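Local coordinates for protein hydrolase, haloacid dehalogenase-like family (PDB 3S6J) that probably acts as a metal-dependent sugar phosphatase of the haloacid dehalogenase-like family, the present chain being its hydrolase domain, at residues I123-L128 with I135-R140. Sequence-based numbering, arbitrary orientation.
Sequences INLKAL and INIVTR
With CG of Leu125 set opposite its own carbonyl carbon (chi1 -67°) and CG1 of Ile135 tucked between its backbone N and carbonyl carbon (chi1 51°), the two side chains meet end on, methyl against methyl, between helix 118-127 and the chain leading into strand 137-138. With chi2 of Ile135 extended (161°), its CD1 points away from its own backbone to Leu125 CD2, 3.7 Å away. The fork of the leucine serves two neighbours: its other methyl, CD1, approaches Ile137 CD1 more loosely at 4.2 Å. Ile135 and Ile137, two residues apart on an extended chain, both face the helix, while Val138 packs against helix 151-160 on the other side of the sheet. A beta-branched residue suits an extended backbone, and the two methyls of a leucine let one helix residue touch both isoleucines. Ile112 of strand 110-113 touches Leu125, Ile135 and Ile137 and adds to the apolar layer of this beta-alpha-beta crossover in the Rossmann-like HAD core. The nearest CA atoms, of Leu125 and Ile135, lie 10.0 Å apart. Methyl-to-methyl packing alone joins the segments, which implies adhesion by dispersion and exclusion of water, without the directional demands of polar bonds.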
loop_
_atom_site.group_PDB
_atom_site.type_symbol
_atom_site.label_atom_id
_atom_site.label_comp_id
_atom_site.label_asym_id
_atom_site.label_seq_id
_atom_site.Cartn_x
_atom_site.Cartn_y
_atom_site.Cartn_z
ATOM N N ILE E 123 6.023 5.139 20.216
ATOM C CA ILE E 123 4.620 4.876 19.928
ATOM C C ILE E 123 4.371 3.421 19.500
ATOM O O ILE E 123 3.486 2.748 20.037
ATOM C CB ILE E 123 4.077 5.855 18.863
ATOM C CG1 ILE E 123 3.914 7.254 19.474
ATOM C CG2 ILE E 123 2.770 5.339 18.265
ATOM C CD1 ILE E 123 3.935 8.396 18.472
ATOM N N ASN E 124 5.145 2.925 18.540
ATOM C CA ASN E 124 4.881 1.579 18.045
ATOM C C ASN E 124 5.134 0.525 19.118
ATOM O O ASN E 124 4.424 -0.468 19.200
ATOM C CB ASN E 124 5.707 1.287 16.798
ATOM C CG ASN E 124 5.485 2.308 15.704
ATOM O OD1 ASN E 124 6.436 2.809 15.093
ATOM N ND2 ASN E 124 4.231 2.621 15.445
ATOM N N LEU E 125 6.153 0.758 19.941
ATOM C CA LEU E 125 6.536 -0.169 20.999
ATOM C C LEU E 125 5.419 -0.390 22.018
ATOM O O LEU E 125 5.276 -1.481 22.561
ATOM C CB LEU E 125 7.784 0.341 21.714
ATOM C CG LEU E 125 9.106 0.394 20.950
ATOM C CD1 LEU E 125 10.123 1.176 21.748
ATOM C CD2 LEU E 125 9.624 -0.991 20.675
ATOM N N LYS E 126 4.641 0.654 22.289
ATOM C CA LYS E 126 3.467 0.528 23.152
ATOM C C LYS E 126 2.546 -0.593 22.658
ATOM O O LYS E 126 2.042 -1.389 23.451
ATOM C CB LYS E 126 2.683 1.844 23.204
ATOM C CG LYS E 126 3.537 3.091 23.412
ATOM C CD LYS E 126 3.878 3.305 24.878
ATOM C CE LYS E 126 4.481 4.688 25.119
ATOM N NZ LYS E 126 4.513 5.045 26.571
ATOM N N ALA E 127 2.322 -0.652 21.348
ATOM C CA ALA E 127 1.425 -1.652 20.789
ATOM C C ALA E 127 1.929 -3.060 21.061
ATOM O O ALA E 127 1.167 -4.009 21.025
ATOM C CB ALA E 127 1.246 -1.436 19.296
ATOM N N LEU E 128 3.224 -3.195 21.308
ATOM C CA LEU E 128 3.797 -4.488 21.645
ATOM C C LEU E 128 4.004 -4.556 23.141
ATOM O O LEU E 128 4.720 -5.420 23.629
ATOM C CB LEU E 128 5.152 -4.673 20.962
ATOM C CG LEU E 128 5.240 -4.523 19.443
ATOM C CD1 LEU E 128 6.698 -4.378 19.023
ATOM C CD2 LEU E 128 4.584 -5.700 18.750
ATOM N N ILE E 135 14.639 -2.650 26.166
ATOM C CA ILE E 135 14.955 -3.631 25.122
ATOM C C ILE E 135 16.188 -3.249 24.313
ATOM O O ILE E 135 16.792 -2.198 24.527
ATOM C CB ILE E 135 13.802 -3.790 24.112
ATOM C CG1 ILE E 135 13.372 -2.417 23.584
ATOM C CG2 ILE E 135 12.631 -4.541 24.734
ATOM C CD1 ILE E 135 12.582 -2.467 22.298
ATOM N N ASN E 136 16.549 -4.117 23.372
ATOM C CA ASN E 136 17.600 -3.821 22.406
ATOM C C ASN E 136 17.012 -3.145 21.176
ATOM O O ASN E 136 16.301 -3.769 20.386
ATOM C CB ASN E 136 18.314 -5.110 21.998
ATOM C CG ASN E 136 19.289 -5.607 23.056
ATOM O OD1 ASN E 136 19.731 -4.856 23.929
ATOM N ND2 ASN E 136 19.651 -6.872 22.960
ATOM N N ILE E 137 17.295 -1.860 21.020
ATOM C CA ILE E 137 16.770 -1.105 19.893
ATOM C C ILE E 137 17.726 -0.005 19.449
ATOM O O ILE E 137 18.392 0.629 20.270
ATOM C CB ILE E 137 15.390 -0.485 20.211
ATOM C CG1 ILE E 137 14.888 0.338 19.023
ATOM C CG2 ILE E 137 15.462 0.382 21.463
ATOM C CD1 ILE E 137 13.443 0.771 19.159
ATOM N N VAL E 138 17.794 0.196 18.138
ATOM C CA VAL E 138 18.549 1.293 17.548
ATOM C C VAL E 138 17.589 2.148 16.738
ATOM O O VAL E 138 16.729 1.622 16.032
ATOM C CB VAL E 138 19.671 0.775 16.628
ATOM C CG1 VAL E 138 20.273 1.905 15.854
ATOM C CG2 VAL E 138 20.746 0.095 17.450
ATOM N N THR E 139 17.722 3.466 16.859
ATOM C CA THR E 139 16.888 4.388 16.100
ATOM C C THR E 139 17.734 5.305 15.225
ATOM O O THR E 139 18.964 5.307 15.304
ATOM C CB THR E 139 15.972 5.235 17.030
ATOM O OG1 THR E 139 16.758 6.186 17.762
ATOM C CG2 THR E 139 15.257 4.347 18.005
ATOM N N ARG E 140 17.055 6.082 14.388
ATOM C CA ARG E 140 17.699 7.027 13.487
ATOM C C ARG E 140 18.567 8.005 14.269
ATOM O O ARG E 140 19.596 8.470 13.784
ATOM C CB ARG E 140 16.622 7.784 12.709
ATOM C CG ARG E 140 17.113 9.007 11.987
ATOM C CD ARG E 140 17.840 8.637 10.709
ATOM N NE ARG E 140 18.476 9.812 10.128
ATOM C CZ ARG E 140 19.699 10.206 10.448
ATOM N NH1 ARG E 140 20.396 9.506 11.333
ATOM N NH2 ARG E 140 20.229 11.289 9.884
#